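Local coordinates for suppressor of fused family protein (Neisseria gonorrhoeae, PDB 3K5J), which is of unknown function but resembles the N-terminal domain of human Suppressor of fused, and may therefore act by binding other proteins, at residues V40-P45 / W52-S57; V32-D37 / L85-M90; V102-P107 / R115-S120. All coordinates share one frame; numbering follows the deposited sequence. Where two conformers were deposited one is given.

Contact 1 of 3, residues V40-P45 / W52-S57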
loop_
_atom_site.group_PDB
_atom_site.type_symbol
_atom_site.label_atom_id
_atom_site.label_comp_id
_atom_site.label_asym_id
_atom_site.label_seq_id
_atom_site.Cartn_x
_atom_site.Cartn_y
_atom_site.Cartn_z
ATOM N N VAL A 40 -8.164 1.746 -8.569
ATOM C CA VAL A 40 -6.978 0.961 -8.213
ATOM C C VAL A 40 -6.366 0.502 -9.532
ATOM O O VAL A 40 -7.086 0.076 -10.444
ATOM C CB VAL A 40 -7.325 -0.244 -7.296
ATOM C CG1 VAL A 40 -6.158 -1.242 -7.141
ATOM C CG2 VAL A 40 -7.782 0.317 -5.922
ATOM N N PHE A 41 -5.060 0.580 -9.610
ATOM C CA PHE A 41 -4.287 0.040 -10.743
ATOM C C PHE A 41 -3.520 -1.184 -10.293
ATOM O O PHE A 41 -2.980 -1.199 -9.202
ATOM C CB PHE A 41 -3.315 1.088 -11.308
ATOM C CG PHE A 41 -4.018 2.246 -11.960
ATOM C CD1 PHE A 41 -4.714 2.050 -13.145
ATOM C CD2 PHE A 41 -4.000 3.527 -11.395
ATOM C CE1 PHE A 41 -5.379 3.117 -13.744
ATOM C CE2 PHE A 41 -4.657 4.599 -12.012
ATOM C CZ PHE A 41 -5.361 4.404 -13.160
ATOM N N GLN A 42 -3.509 -2.214 -11.141
ATOM C CA GLN A 42 -2.832 -3.484 -10.906
ATOM C C GLN A 42 -1.708 -3.634 -11.934
ATOM O O GLN A 42 -1.982 -3.718 -13.152
ATOM C CB GLN A 42 -3.827 -4.613 -11.070
ATOM C CG GLN A 42 -3.290 -6.010 -10.921
ATOM C CD GLN A 42 -4.232 -7.025 -11.501
ATOM O OE1 GLN A 42 -4.580 -6.934 -12.694
ATOM N NE2 GLN A 42 -4.614 -8.017 -10.708
ATOM N N VAL A 43 -0.471 -3.667 -11.451
ATOM C CA VAL A 43 0.689 -3.892 -12.279
ATOM C C VAL A 43 0.895 -5.426 -12.309
ATOM O O VAL A 43 1.127 -6.045 -11.263
ATOM C CB VAL A 43 1.941 -3.171 -11.765
ATOM C CG1 VAL A 43 3.099 -3.328 -12.752
ATOM C CG2 VAL A 43 1.649 -1.677 -11.463
ATOM N N ILE A 44 0.767 -5.992 -13.489
ATOM C CA ILE A 44 0.740 -7.431 -13.678
ATOM C C ILE A 44 2.151 -7.948 -13.911
ATOM O O ILE A 44 2.887 -7.407 -14.743
ATOM C CB ILE A 44 -0.154 -7.754 -14.891
ATOM C CG1 ILE A 44 -1.592 -7.319 -14.607
ATOM C CG2 ILE A 44 -0.139 -9.254 -15.237
ATOM C CD1 ILE A 44 -2.445 -7.099 -15.883
ATOM N N PRO A 45 2.542 -9.016 -13.184
ATOM C CA PRO A 45 3.877 -9.569 -13.379
ATOM C C PRO A 45 4.042 -10.139 -14.797
ATOM O O PRO A 45 3.088 -10.699 -15.363
ATOM C CB PRO A 45 3.967 -10.669 -12.306
ATOM C CG PRO A 45 2.590 -11.011 -11.956
ATOM C CD PRO A 45 1.798 -9.742 -12.158
ATOM N N TRP A 52 2.716 -8.894 -7.770
ATOM C CA TRP A 52 1.630 -8.074 -8.262
ATOM C C TRP A 52 1.634 -6.790 -7.430
ATOM O O TRP A 52 1.815 -6.847 -6.221
ATOM C CB TRP A 52 0.332 -8.802 -8.044
ATOM C CG TRP A 52 0.291 -10.144 -8.739
ATOM C CD1 TRP A 52 0.972 -11.288 -8.407
ATOM C CD2 TRP A 52 -0.451 -10.441 -9.898
ATOM N NE1 TRP A 52 0.702 -12.288 -9.310
ATOM C CE2 TRP A 52 -0.185 -11.792 -10.237
ATOM C CE3 TRP A 52 -1.320 -9.711 -10.677
ATOM C CZ2 TRP A 52 -0.752 -12.403 -11.355
ATOM C CZ3 TRP A 52 -1.897 -10.308 -11.760
ATOM C CH2 TRP A 52 -1.616 -11.654 -12.086
ATOM N N VAL A 53 1.450 -5.648 -8.066
ATOM C CA VAL A 53 1.401 -4.400 -7.356
ATOM C C VAL A 53 0.046 -3.737 -7.556
ATOM O O VAL A 53 -0.411 -3.561 -8.675
ATOM C CB VAL A 53 2.524 -3.414 -7.767
ATOM C CG1 VAL A 53 2.521 -2.162 -6.877
ATOM C CG2 VAL A 53 3.885 -4.116 -7.744
ATOM N N TYR A 54 -0.594 -3.353 -6.446
ATOM C CA TYR A 54 -1.888 -2.681 -6.440
ATOM C C TYR A 54 -1.726 -1.268 -5.896
ATOM O O TYR A 54 -1.217 -1.103 -4.777
ATOM C CB TYR A 54 -2.892 -3.440 -5.587
ATOM C CG TYR A 54 -3.320 -4.822 -6.109
ATOM C CD1 TYR A 54 -2.481 -5.918 -6.000
ATOM C CD2 TYR A 54 -4.505 -4.961 -6.814
ATOM C CE1 TYR A 54 -2.852 -7.148 -6.513
ATOM C CE2 TYR A 54 -4.893 -6.195 -7.320
ATOM C CZ TYR A 54 -4.057 -7.290 -7.156
ATOM O OH TYR A 54 -4.455 -8.511 -7.690
ATOM N N VAL A 55 -2.147 -0.267 -6.690
ATOM C CA VAL A 55 -1.853 1.119 -6.401
ATOM C C VAL A 55 -3.156 1.942 -6.378
ATOM O O VAL A 55 -3.985 1.816 -7.278
ATOM C CB VAL A 55 -0.894 1.756 -7.463
ATOM C CG1 VAL A 55 -0.527 3.207 -7.032
ATOM C CG2 VAL A 55 0.338 0.853 -7.732
ATOM N N SER A 56 -3.349 2.770 -5.352
ATOM C CA SER A 56 -4.501 3.658 -5.318
ATOM C C SER A 56 -4.380 4.825 -6.294
ATOM O O SER A 56 -3.262 5.279 -6.577
ATOM C CB SER A 56 -4.722 4.182 -3.914
ATOM O OG SER A 56 -3.715 5.091 -3.461
ATOM N N SER A 57 -5.528 5.374 -6.678
ATOM C CA SER A 57 -5.545 6.583 -7.487
ATOM C C SER A 57 -6.761 7.435 -7.172
ATOM O O SER A 57 -7.904 7.062 -7.498
ATOM C CB SER A 57 -5.563 6.206 -8.987
ATOM O OG SER A 57 -5.497 7.370 -9.821
#

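Contact 2 of 3, residues V32-D37 / L85-M90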
loop_
_atom_site.group_PDB
_atom_site.type_symbol
_atom_site.label_atom_id
_atom_site.label_comp_id
_atom_site.label_asym_id
_atom_site.label_seq_id
_atom_site.Cartn_x
_atom_site.Cartn_y
_atom_site.Cartn_z
ATOM N N VAL A 32 -18.223 5.738 -4.526
ATOM C CA VAL A 32 -19.052 6.565 -5.414
ATOM C C VAL A 32 -19.492 7.839 -4.696
ATOM O O VAL A 32 -19.419 8.907 -5.295
ATOM C CB VAL A 32 -20.238 5.771 -5.940
ATOM C CG1 VAL A 32 -21.106 6.631 -6.810
ATOM C CG2 VAL A 32 -19.705 4.555 -6.727
ATOM N N GLU A 33 -19.834 7.753 -3.413
ATOM C CA GLU A 33 -20.158 8.995 -2.622
ATOM C C GLU A 33 -18.943 9.652 -2.002
ATOM O O GLU A 33 -18.761 10.879 -2.020
ATOM C CB GLU A 33 -21.200 8.722 -1.540
ATOM N N GLU A 34 -18.032 8.849 -1.522
ATOM C CA GLU A 34 -16.983 9.352 -0.661
ATOM C C GLU A 34 -15.746 9.832 -1.399
ATOM O O GLU A 34 -15.044 10.727 -0.911
ATOM C CB GLU A 34 -16.596 8.324 0.375
ATOM C CG GLU A 34 -17.774 8.000 1.322
ATOM C CD GLU A 34 -17.362 7.053 2.409
ATOM O OE1 GLU A 34 -16.228 7.214 2.980
ATOM O OE2 GLU A 34 -18.224 6.208 2.768
ATOM N N LEU A 35 -15.448 9.217 -2.533
ATOM C CA LEU A 35 -14.283 9.616 -3.308
ATOM C C LEU A 35 -14.528 9.298 -4.777
ATOM O O LEU A 35 -13.983 8.348 -5.346
ATOM C CB LEU A 35 -12.986 9.026 -2.789
ATOM C CG LEU A 35 -11.660 9.539 -3.355
ATOM C CD1 LEU A 35 -11.521 11.061 -3.152
ATOM C CD2 LEU A 35 -10.474 8.807 -2.712
ATOM N N PRO A 36 -15.407 10.100 -5.408
ATOM C CA PRO A 36 -15.795 9.829 -6.771
ATOM C C PRO A 36 -14.584 9.652 -7.700
ATOM O O PRO A 36 -13.599 10.371 -7.576
ATOM C CB PRO A 36 -16.622 11.039 -7.147
ATOM C CG PRO A 36 -17.136 11.573 -5.857
ATOM C CD PRO A 36 -16.096 11.295 -4.870
ATOM N N ASP A 37 -14.705 8.696 -8.602
ATOM C CA ASP A 37 -13.694 8.373 -9.623
ATOM C C ASP A 37 -12.449 7.655 -9.097
ATOM O O ASP A 37 -11.546 7.368 -9.880
ATOM C CB ASP A 37 -13.234 9.583 -10.449
ATOM C CG ASP A 37 -14.370 10.325 -11.052
ATOM O OD1 ASP A 37 -15.220 9.667 -11.676
ATOM O OD2 ASP A 37 -14.407 11.596 -10.885
ATOM N N LEU A 85 -9.488 1.939 2.531
ATOM C CA LEU A 85 -8.506 2.960 2.933
ATOM C C LEU A 85 -8.777 4.332 2.316
ATOM O O LEU A 85 -8.499 5.352 2.936
ATOM C CB LEU A 85 -7.025 2.499 2.702
ATOM C CG LEU A 85 -6.657 1.225 3.474
ATOM C CD1 LEU A 85 -5.179 0.839 3.205
ATOM C CD2 LEU A 85 -6.918 1.348 4.967
ATOM N N ALA A 86 -9.315 4.369 1.120
ATOM C CA ALA A 86 -9.716 5.613 0.487
ATOM C C ALA A 86 -10.763 6.294 1.382
ATOM O O ALA A 86 -10.665 7.486 1.660
ATOM C CB ALA A 86 -10.314 5.338 -0.894
ATOM N N SER A 87 -11.784 5.548 1.805
ATOM C CA SER A 87 -12.804 6.099 2.716
ATOM C C SER A 87 -12.173 6.584 4.014
ATOM O O SER A 87 -12.452 7.705 4.485
ATOM C CB SER A 87 -13.848 5.017 3.030
ATOM O OG SER A 87 -14.683 5.440 4.105
ATOM N N ALA A 88 -11.350 5.740 4.627
ATOM C CA ALA A 88 -10.725 6.055 5.920
ATOM C C ALA A 88 -9.828 7.285 5.846
ATOM O O ALA A 88 -9.820 8.156 6.745
ATOM C CB ALA A 88 -9.957 4.873 6.455
ATOM N N SER A 89 -9.084 7.401 4.745
ATOM C CA SER A 89 -8.126 8.501 4.616
ATOM C C SER A 89 -8.839 9.842 4.425
ATOM O O SER A 89 -8.279 10.891 4.784
ATOM C CB SER A 89 -7.144 8.227 3.467
ATOM O OG SER A 89 -7.799 8.326 2.234
HETATM N N MSE A 90 -10.033 9.842 3.820
HETATM C CA MSE A 90 -10.820 11.068 3.671
HETATM C C MSE A 90 -11.381 11.531 5.020
HETATM O O MSE A 90 -11.503 12.732 5.267
HETATM C CB MSE A 90 -11.956 10.892 2.658
HETATM C CG MSE A 90 -11.503 10.745 1.189
HETATM SE SE MSE A 90 -10.255 12.094 0.465
HETATM C CE MSE A 90 -8.512 11.190 0.640
HETATM O O HOH W 1 -17.321 4.227 4.508
#

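Contact 3 of 3, residues V102-P107 / R115-S120. With SO4 (sulfate ion), chain E.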
loop_
_atom_site.group_PDB
_atom_site.type_symbol
_atom_site.label_atom_id
_atom_site.label_comp_id
_atom_site.label_asym_id
_atom_site.label_seq_id
_atom_site.Cartn_x
_atom_site.Cartn_y
_atom_site.Cartn_z
ATOM N N VAL A 102 -1.705 1.238 9.871
ATOM C CA VAL A 102 -3.054 1.099 9.374
ATOM C C VAL A 102 -3.593 -0.249 9.819
ATOM O O VAL A 102 -3.012 -1.266 9.485
ATOM C CB VAL A 102 -3.110 1.149 7.822
ATOM C CG1 VAL A 102 -4.541 0.870 7.360
ATOM C CG2 VAL A 102 -2.576 2.442 7.308
ATOM N N ASN A 103 -4.681 -0.265 10.587
ATOM C CA ASN A 103 -5.366 -1.492 10.951
ATOM C C ASN A 103 -6.295 -1.853 9.813
ATOM O O ASN A 103 -7.252 -1.130 9.531
ATOM C CB ASN A 103 -6.135 -1.314 12.288
ATOM C CG ASN A 103 -6.684 -2.617 12.834
ATOM O OD1 ASN A 103 -6.853 -3.635 12.103
ATOM N ND2 ASN A 103 -6.977 -2.605 14.163
ATOM N N ILE A 104 -6.029 -2.975 9.149
ATOM C CA ILE A 104 -6.816 -3.435 8.016
ATOM C C ILE A 104 -8.162 -3.991 8.446
ATOM O O ILE A 104 -9.095 -4.069 7.631
ATOM C CB ILE A 104 -5.995 -4.527 7.227
ATOM C CG1 ILE A 104 -4.611 -3.975 6.888
ATOM C CG2 ILE A 104 -6.723 -5.057 6.001
ATOM C CD1 ILE A 104 -3.642 -5.065 6.351
ATOM N N GLY A 105 -8.237 -4.428 9.694
ATOM C CA GLY A 105 -9.471 -4.987 10.266
ATOM C C GLY A 105 -9.691 -6.449 9.927
ATOM O O GLY A 105 -10.767 -7.013 10.216
ATOM N N ARG A 106 -8.678 -7.048 9.300
ATOM C CA ARG A 106 -8.652 -8.417 8.868
ATOM C C ARG A 106 -7.240 -8.685 8.335
ATOM O O ARG A 106 -6.481 -7.746 8.124
ATOM C CB ARG A 106 -9.688 -8.653 7.776
ATOM C CG ARG A 106 -9.397 -7.977 6.493
ATOM C CD ARG A 106 -10.516 -8.280 5.518
ATOM N NE ARG A 106 -10.174 -7.833 4.181
ATOM C CZ ARG A 106 -11.013 -7.800 3.166
ATOM N NH1 ARG A 106 -12.326 -8.131 3.371
ATOM N NH2 ARG A 106 -10.532 -7.382 1.977
ATOM N N PRO A 107 -6.879 -9.955 8.097
ATOM C CA PRO A 107 -5.592 -10.222 7.491
ATOM C C PRO A 107 -5.462 -9.590 6.117
ATOM O O PRO A 107 -6.424 -9.574 5.336
ATOM C CB PRO A 107 -5.550 -11.732 7.410
ATOM C CG PRO A 107 -6.468 -12.167 8.517
ATOM C CD PRO A 107 -7.586 -11.196 8.465
ATOM N N ARG A 115 -2.327 -8.119 10.069
ATOM C CA ARG A 115 -3.554 -7.325 9.996
ATOM C C ARG A 115 -3.293 -5.828 9.976
ATOM O O ARG A 115 -4.238 -5.047 10.082
ATOM C CB ARG A 115 -4.402 -7.608 11.243
ATOM C CG ARG A 115 -4.690 -9.065 11.500
ATOM C CD ARG A 115 -5.375 -9.233 12.884
ATOM N NE ARG A 115 -6.750 -8.739 12.869
ATOM C CZ ARG A 115 -7.793 -9.429 12.428
ATOM N NH1 ARG A 115 -7.681 -10.694 12.058
ATOM N NH2 ARG A 115 -8.967 -8.865 12.455
ATOM N N HIS A 116 -2.028 -5.426 9.866
ATOM C CA HIS A 116 -1.645 -4.024 9.832
ATOM C C HIS A 116 -0.648 -3.772 8.721
ATOM O O HIS A 116 0.191 -4.616 8.442
ATOM C CB HIS A 116 -0.986 -3.584 11.154
ATOM C CG HIS A 116 -1.847 -3.757 12.356
ATOM N ND1 HIS A 116 -1.923 -4.967 13.005
ATOM C CD2 HIS A 116 -2.653 -2.891 13.032
ATOM C CE1 HIS A 116 -2.744 -4.837 14.039
ATOM N NE2 HIS A 116 -3.197 -3.593 14.081
ATOM N N PHE A 117 -0.665 -2.547 8.219
ATOM C CA PHE A 117 0.405 -2.011 7.382
ATOM C C PHE A 117 1.121 -0.901 8.129
ATOM O O PHE A 117 0.512 -0.192 8.890
ATOM C CB PHE A 117 -0.161 -1.368 6.105
ATOM C CG PHE A 117 -0.921 -2.304 5.175
ATOM C CD1 PHE A 117 -0.302 -3.416 4.593
ATOM C CD2 PHE A 117 -2.209 -1.988 4.768
ATOM C CE1 PHE A 117 -0.965 -4.203 3.689
ATOM C CE2 PHE A 117 -2.879 -2.785 3.876
ATOM C CZ PHE A 117 -2.257 -3.898 3.334
ATOM N N LEU A 118 2.399 -0.775 7.854
ATOM C CA LEU A 118 3.188 0.403 8.193
ATOM C C LEU A 118 3.388 1.247 6.940
ATOM O O LEU A 118 3.895 0.751 5.934
ATOM C CB LEU A 118 4.552 0.028 8.726
ATOM C CG LEU A 118 5.543 1.160 9.083
ATOM C CD1 LEU A 118 4.958 2.096 10.163
ATOM C CD2 LEU A 118 6.952 0.635 9.430
ATOM N N ILE A 119 2.922 2.490 6.983
ATOM C CA ILE A 119 3.031 3.419 5.824
ATOM C C ILE A 119 4.505 3.808 5.725
ATOM O O ILE A 119 5.066 4.413 6.649
ATOM C CB ILE A 119 2.116 4.645 5.956
ATOM C CG1 ILE A 119 0.640 4.205 6.038
ATOM C CG2 ILE A 119 2.365 5.570 4.773
ATOM C CD1 ILE A 119 -0.358 5.279 6.327
ATOM N N SER A 120 5.119 3.404 4.629
ATOM C CA SER A 120 6.556 3.480 4.424
ATOM C C SER A 120 6.973 4.167 3.132
ATOM O O SER A 120 6.194 4.229 2.177
ATOM C CB SER A 120 7.130 2.068 4.432
ATOM O OG SER A 120 6.792 1.365 5.620
HETATM S S SO4 E . -5.014 -0.108 16.071
HETATM O O1 SO4 E . -5.114 -0.959 17.271
HETATM O O2 SO4 E . -4.644 1.202 16.578
HETATM O O3 SO4 E . -3.938 -0.677 15.197
HETATM O O4 SO4 E . -6.341 -0.010 15.435
HETATM O O HOH W 2 -7.230 -5.969 13.449
HETATM O O HOH W 3 -12.020 -8.642 11.746
#

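Contact 1 of 3, residues V40-P45 / W52-S57
Gln42 runs out from its strand with CG trans to the backbone N (chi1 177°), while Tyr54 and Trp52 both turn CG back beside their own nitrogens; these settings lay the Gln42 chain alongside the Tyr54 ring, both pointing the same way. Gln42 CG rests over a face of the phenol, 4.3 Å from the centroid of the Tyr54 ring, and the terminal amide, its plane steeply inclined to that ring, sends Gln42 NE2 to Tyr54 OH at 3.1 Å. The hydroxyl lies almost in the amide plane. Both polar ends are held further, Gln42 NE2 by Glu74 and Tyr54 OH by the backbone N of Thr75. The Trp52 ring lies beside the same amide, and its six-membered ring carries Pro45: Pro45 CD sits over the centre of one face, 3.3 Å from the ring centroid, a close CH-pi contact that packs the start of the turn on the indole. Beneath these side chains the strands are antiparallel, with two-way bonds in the hydrogen-bonded pairs Phe41-Val55 and Val43-Val53; Phe41 N reaches Val55 O at 2.8 Å. At the other end Ser57 CB touches Phe41 CE2 (3.5 Å). This beta hairpin lies between strands 21-24 and 65-71, with helix 2-15 against Phe41 on one face and helix 77-91 against Val40 and Tyr54 on the other.

Contact 2 of 3, residues V32-D37 / L85-M90
Glu34 and Ser87 meet through their polar ends, the carboxylate extending from the last turn of helix 30-34 toward the flank of helix 77-91. Ser87 OG donates to Glu34 OE1 over 2.6 Å, arriving on the syn side of the carboxylate but 26° out of its plane. A water closes the group into a small ring by donating both to Glu34 OE2 (2.8 Å) and to Ser87 OG (2.9 Å), so the serine hydroxyl gives one bond and receives another while both carboxylate oxygens are engaged. This bridging should limit rotation of the carboxylate.

Leu35 leaves helical backbone geometry directly after Glu34, and this short helix-to-loop junction is what packs on the longer helix; the contact thus ties the link between strands 21-24 and 39-43 to a helix that lies against the sheet. With CG trans to its backbone N (chi1 -170°), Leu35 directs its two methyls to different partners. Leu35 CD2 meets Ala86 CB on the helix at 3.9 Å, and Leu35 CD1 touches the selenium of Met90, a selenomethionine, with CD1 to SE at 4.0 Å. The leucine and selenomethionine side chains cross at about a right angle; this crossing and the selenium contact hold for one of two Met90 conformers and are therefore less certain. Phe62 of helix 60-63 packs against both Leu35 and Met90, while Ile31 touches Ala86 from the short helix.

Contact 3 of 3, residues V102-P107 / R115-S120
Val102 and Phe117 form an antiparallel hydrogen-bonded pair, with Val102 N to Phe117 O at 2.8 Å and the return bond slightly longer. Asn103 and His116 follow as a non-hydrogen-bonded pair. One further backbone bond, Ile104 N to Arg115 O (2.9 Å), follows beyond strand 101-103, before the chain turns through Gly105, whose phi is positive. Asn103 OD1 takes the N-H of Gly105 in an Asx turn.

Ile104 and Phe117 meet at about a right angle. With CG1 beside its own nitrogen (chi1 -53°), Ile104 sets CD1 over one face of the phenyl ring, 3.5 Å from the centroid of the Phe117 ring. Val102 CG2 reaches Ile119 CD1 at 3.7 Å. Farther along, the bent chain of Arg115 lays one guanidinium face on the backbone at Arg106, with Arg106 CA 3.5 Å above its plane. Water bridges occupy the guanidinium edge: one joins Arg115 NE to Asn103 OD1, while another joins Gly105 O to Arg115 NH2 by a weaker bond. The Arg106 guanidinium makes a salt bridge with Glu80.

On the sheet face that carries Asn103 and His116, opposite Val102 and Phe117, Asn103 ND2 gives a nearly straight bond to sulfate O4 (3.0 Å), and His116 NE2 makes a weak one to O3; Arg148 also hydrogen-bonds the sulfate. The ion probably comes from the crystallisation liquor, so no natural ligand can be inferred. Strands 101-103 and 116-120 form an antiparallel pair at the edge of the mixed sheet, where strand 116-120 also pairs with strand 135-143.

In the fold
The three contacts lie about 18 Å apart, centre to centre, and helix 77-91 touches or belongs to each. Contacts 1 and 3 are strand pairings of one mixed sheet on opposite sides of the chain's centre, joined through strands 65-71 and 135-143; their nearest atoms remain about 9 Å apart. Contact 2 continues directly in sequence into contact 1, since helix 30-34 leads into strand 39-43. The helix packs on residues of contacts 1 and 3 and supplies one segment of contact 2, whose Leu85 CD2 touches Val102 CG1 of contact 3 at 3.4 Å. Among the three, the sulfate is bound at contact 3.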